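Local coordinates for protein complement factor H (Bos taurus, PDB 6XZ6) that regulates the complement system as a host serum factor and, through its fifth domain, is bound by the factor H receptor of Trypanosoma brucei, at residues B[30-33]-B[37-40]; B[43-48]-B[54-59]. All coordinates share one frame; numbering follows the deposited sequence.

Contact 1: B[30-33]-B[37-40]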
loop_
_atom_site.group_PDB
_atom_site.type_symbol
_atom_site.label_atom_id
_atom_site.label_comp_id
_atom_site.label_asym_id
_atom_site.label_seq_id
_atom_site.Cartn_x
_atom_site.Cartn_y
_atom_site.Cartn_z
ATOM N N TYR B 30 24.055 -8.866 4.481
ATOM C CA TYR B 30 23.554 -8.302 3.236
ATOM C C TYR B 30 22.337 -9.054 2.675
ATOM O O TYR B 30 22.178 -10.247 2.910
ATOM C CB TYR B 30 24.686 -8.213 2.188
ATOM C CG TYR B 30 25.111 -9.540 1.594
ATOM C CD1 TYR B 30 25.971 -10.395 2.286
ATOM C CD2 TYR B 30 24.746 -9.894 0.297
ATOM C CE1 TYR B 30 26.399 -11.592 1.726
ATOM C CE2 TYR B 30 25.161 -11.098 -0.268
ATOM C CZ TYR B 30 25.990 -11.940 0.447
ATOM O OH TYR B 30 26.400 -13.129 -0.096
ATOM N N GLU B 31 21.509 -8.343 1.909
ATOM C CA GLU B 31 20.323 -8.861 1.227
ATOM C C GLU B 31 20.427 -8.462 -0.231
ATOM O O GLU B 31 20.991 -7.423 -0.537
ATOM C CB GLU B 31 19.036 -8.280 1.834
ATOM C CG GLU B 31 18.724 -8.799 3.218
ATOM C CD GLU B 31 18.410 -10.277 3.281
ATOM O OE1 GLU B 31 17.518 -10.719 2.520
ATOM O OE2 GLU B 31 19.040 -10.988 4.101
ATOM N N CYS B 32 19.890 -9.276 -1.116
ATOM C CA CYS B 32 19.913 -9.014 -2.545
ATOM C C CYS B 32 18.561 -8.440 -3.028
ATOM O O CYS B 32 17.514 -8.714 -2.431
ATOM C CB CYS B 32 20.311 -10.278 -3.315
ATOM S SG CYS B 32 22.000 -10.879 -2.977
ATOM N N LYS B 33 18.603 -7.631 -4.111
ATOM C CA LYS B 33 17.441 -7.022 -4.766
ATOM C C LYS B 33 16.538 -8.125 -5.274
ATOM O O LYS B 33 17.034 -9.207 -5.597
ATOM C CB LYS B 33 17.893 -6.214 -5.994
ATOM C CG LYS B 33 18.155 -4.744 -5.753
ATOM C CD LYS B 33 17.935 -3.993 -7.062
ATOM C CE LYS B 33 19.134 -3.196 -7.517
ATOM N NZ LYS B 33 19.133 -1.833 -6.919
ATOM N N PHE B 37 20.146 -13.257 -6.148
ATOM C CA PHE B 37 20.402 -14.240 -5.098
ATOM C C PHE B 37 21.887 -14.243 -4.720
ATOM O O PHE B 37 22.726 -14.027 -5.600
ATOM C CB PHE B 37 19.973 -15.648 -5.578
ATOM C CG PHE B 37 18.526 -15.730 -6.021
ATOM C CD1 PHE B 37 18.163 -15.440 -7.333
ATOM C CD2 PHE B 37 17.518 -16.063 -5.116
ATOM C CE1 PHE B 37 16.817 -15.485 -7.734
ATOM C CE2 PHE B 37 16.168 -16.099 -5.518
ATOM C CZ PHE B 37 15.829 -15.810 -6.821
ATOM N N PRO B 38 22.244 -14.502 -3.439
ATOM C CA PRO B 38 23.670 -14.490 -3.064
ATOM C C PRO B 38 24.487 -15.637 -3.633
ATOM O O PRO B 38 23.939 -16.714 -3.874
ATOM C CB PRO B 38 23.644 -14.520 -1.536
ATOM C CG PRO B 38 22.341 -15.113 -1.189
ATOM C CD PRO B 38 21.378 -14.741 -2.267
ATOM N N GLU B 39 25.809 -15.420 -3.794
ATOM C CA GLU B 39 26.755 -16.428 -4.316
ATOM C C GLU B 39 26.882 -17.649 -3.369
ATOM O O GLU B 39 26.963 -18.791 -3.833
ATOM C CB GLU B 39 28.135 -15.789 -4.559
ATOM C CG GLU B 39 28.934 -16.432 -5.684
ATOM C CD GLU B 39 30.366 -15.941 -5.808
ATOM O OE1 GLU B 39 30.730 -15.428 -6.894
ATOM O OE2 GLU B 39 31.125 -16.068 -4.821
ATOM N N ILE B 40 26.894 -17.372 -2.037
ATOM C CA ILE B 40 26.974 -18.332 -0.916
ATOM C C ILE B 40 25.545 -18.432 -0.328
ATOM O O ILE B 40 24.696 -17.627 -0.694
ATOM C CB ILE B 40 28.027 -17.841 0.149
ATOM C CG1 ILE B 40 29.331 -17.226 -0.504
ATOM C CG2 ILE B 40 28.366 -18.925 1.188
ATOM C CD1 ILE B 40 30.191 -18.111 -1.508
#
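In the half of this sushi (SCR) domain that carries the Cys32–Cys58 disulfide, Tyr30 and Cys32 on strand 27-32 meet Pro38 on the short strand 37-38. No hydrogen bond joins the two segments. The tyrosine reaches across with the far end of its ring. Its OH lies 3.4 Å from Pro38 CB, and Tyr30 CE2 is 4.0 Å from the same carbon. The proline comes to the ring obliquely. Tyr30 has CG between its backbone N and carbonyl carbon (chi1 73°), which carries the phenol towards Pro38. The same side chain also touches Ile10 and Pro56, and the residue is buried.

Sushi domains are small beta folds tied by two disulfides, and Cys32 brings one of them into this contact. Its SG sits over the Phe37–Pro38 peptide, 3.7 Å from Pro38 N and 3.8 Å from Phe37 C. Pro38 CD adds an apolar contact with Cys32 SG at 4.0 Å. The bond to Cys58 helps to hold the sulfur there. Strand 37-38 pairs with strand 58-59 rather than with 27-32; backbone hydrogen bonds join Phe37 with Ala59 and Glu39 with Arg57. The Glu39 side chain, though poorly ordered, forms a salt bridge with Arg57.

Contact 2: B[43-48]-B[54-59]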
loop_
_atom_site.group_PDB
_atom_site.type_symbol
_atom_site.label_atom_id
_atom_site.label_comp_id
_atom_site.label_asym_id
_atom_site.label_seq_id
_atom_site.Cartn_x
_atom_site.Cartn_y
_atom_site.Cartn_z
ATOM N N THR B 43 24.118 -14.847 4.501
ATOM C CA THR B 43 24.102 -13.437 4.127
ATOM C C THR B 43 25.049 -12.642 5.048
ATOM O O THR B 43 24.870 -11.446 5.266
ATOM C CB THR B 43 22.653 -12.938 4.037
ATOM O OG1 THR B 43 21.914 -13.369 5.191
ATOM C CG2 THR B 43 21.955 -13.386 2.726
ATOM N N ASP B 44 26.110 -13.335 5.513
ATOM C CA ASP B 44 27.168 -12.868 6.411
ATOM C C ASP B 44 28.496 -12.625 5.722
ATOM O O ASP B 44 28.838 -13.305 4.754
ATOM C CB ASP B 44 27.405 -13.919 7.502
ATOM C CG ASP B 44 26.913 -13.523 8.868
ATOM O OD1 ASP B 44 26.833 -12.296 9.140
ATOM O OD2 ASP B 44 26.616 -14.436 9.679
ATOM N N ALA B 45 29.267 -11.671 6.264
ATOM C CA ALA B 45 30.627 -11.322 5.839
ATOM C C ALA B 45 31.359 -10.668 7.004
ATOM O O ALA B 45 30.807 -9.789 7.663
ATOM C CB ALA B 45 30.614 -10.414 4.627
ATOM N N THR B 46 32.574 -11.161 7.294
ATOM C CA THR B 46 33.425 -10.703 8.394
ATOM C C THR B 46 34.645 -9.962 7.843
ATOM O O THR B 46 35.177 -10.348 6.795
ATOM C CB THR B 46 33.842 -11.905 9.267
ATOM O OG1 THR B 46 32.698 -12.705 9.544
ATOM C CG2 THR B 46 34.481 -11.494 10.577
ATOM N N CYS B 47 35.081 -8.896 8.552
ATOM C CA CYS B 47 36.268 -8.137 8.186
ATOM C C CYS B 47 37.497 -8.899 8.675
ATOM O O CYS B 47 37.648 -9.140 9.875
ATOM C CB CYS B 47 36.211 -6.718 8.750
ATOM S SG CYS B 47 37.731 -5.750 8.519
ATOM N N THR B 48 38.341 -9.326 7.720
ATOM C CA THR B 48 39.573 -10.087 7.945
ATOM C C THR B 48 40.773 -9.400 7.268
ATOM O O THR B 48 40.622 -8.363 6.611
ATOM C CB THR B 48 39.421 -11.541 7.442
ATOM O OG1 THR B 48 39.495 -11.570 6.013
ATOM C CG2 THR B 48 38.153 -12.230 7.951
ATOM N N PRO B 54 33.045 -14.551 3.943
ATOM C CA PRO B 54 33.147 -14.770 2.484
ATOM C C PRO B 54 32.756 -13.513 1.711
ATOM O O PRO B 54 32.037 -12.666 2.249
ATOM C CB PRO B 54 32.190 -15.945 2.236
ATOM C CG PRO B 54 31.156 -15.839 3.300
ATOM C CD PRO B 54 31.854 -15.230 4.506
ATOM N N VAL B 55 33.251 -13.378 0.477
ATOM C CA VAL B 55 33.007 -12.203 -0.365
ATOM C C VAL B 55 31.509 -12.032 -0.714
ATOM O O VAL B 55 30.922 -12.941 -1.313
ATOM C CB VAL B 55 33.907 -12.173 -1.630
ATOM C CG1 VAL B 55 33.760 -10.847 -2.374
ATOM C CG2 VAL B 55 35.369 -12.431 -1.279
ATOM N N PRO B 56 30.884 -10.878 -0.364
ATOM C CA PRO B 56 29.467 -10.682 -0.693
ATOM C C PRO B 56 29.233 -10.345 -2.168
ATOM O O PRO B 56 29.799 -9.369 -2.686
ATOM C CB PRO B 56 29.039 -9.536 0.234
ATOM C CG PRO B 56 30.210 -9.248 1.102
ATOM C CD PRO B 56 31.406 -9.714 0.365
ATOM N N ARG B 57 28.413 -11.176 -2.847
ATOM C CA ARG B 57 28.068 -11.010 -4.264
ATOM C C ARG B 57 26.620 -11.397 -4.516
ATOM O O ARG B 57 26.205 -12.506 -4.146
ATOM C CB ARG B 57 28.993 -11.832 -5.194
ATOM C CG ARG B 57 30.422 -11.308 -5.325
ATOM C CD ARG B 57 31.213 -12.071 -6.375
ATOM N NE ARG B 57 32.663 -12.006 -6.157
ATOM C CZ ARG B 57 33.351 -12.857 -5.398
ATOM N NH1 ARG B 57 34.665 -12.727 -5.267
ATOM N NH2 ARG B 57 32.728 -13.834 -4.749
ATOM N N CYS B 58 25.855 -10.470 -5.158
ATOM C CA CYS B 58 24.460 -10.656 -5.575
ATOM C C CYS B 58 24.427 -10.925 -7.096
ATOM O O CYS B 58 24.797 -10.063 -7.901
ATOM C CB CYS B 58 23.594 -9.462 -5.183
ATOM S SG CYS B 58 23.283 -9.321 -3.392
ATOM N N ALA B 59 24.044 -12.154 -7.466
ATOM C CA ALA B 59 23.981 -12.634 -8.835
ATOM C C ALA B 59 22.555 -12.829 -9.299
ATOM O O ALA B 59 21.695 -13.168 -8.493
ATOM C CB ALA B 59 24.738 -13.945 -8.946
#
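The methyl of Ala45 touches the ring of Pro56 and the backbone carbonyl of Pro54. Ala45 CB lies 3.7 Å from Pro56 CG, the apolar part of the contact. The same CB is 3.6 Å from the backbone O of Pro54. Pro54 also lays its ring beside the preceding residue of the strand, with CD 3.6 Å and CG 3.7 Å from Asp44 O. No hydrogen bond links the two segments, and the alpha carbons of Ala45 and Pro54 are 5.4 Å apart. The peptide bond before Pro54 is cis, which probably bends the chain where it enters the segment.

Further out, Ala45 is held in strand 44-48 by backbone hydrogen bonding to Ile28 of strand 27-32. Its side chain also touches Ile28. Pro56 is buried, with Tyr30 and Ile10 as further neighbours. Thr46 forms a backbone hydrogen bond with Val53, just before Pro54. Thr48 OG1 is hydrogen-bonded to Gly51 O and Asp50 N, which ties down the turn between the segments. Asp44 packs on His125 of the receptor chain, the GARP domain-containing protein. The last strand of the three-stranded sheet is thus joined to the segment leading to the final cysteine of a sushi domain.

Overall arrangement
Contact 1 closes before contact 2 opens along the chain, and their centres lie 9 Å apart within one sushi domain. Strands 27-32 and 44-48 are antiparallel neighbours in the three-stranded sheet. Strands 37-38 and 58-59 form a separate two-stranded sheet, also antiparallel. Each contact therefore has one segment in each of these two sheets. The Cys32–Cys58 disulfide joins the contacts directly, with the two SG atoms 2.1 Å apart. Tyr30 of contact 1 also packs on Pro56 of contact 2, with Tyr30 CE1 3.7 Å from Pro56 CB. Segments of both contacts also meet the trypanosome receptor: Lys33 forms a salt bridge with Glu169 of the receptor chain, and Asp44 packs on its His125.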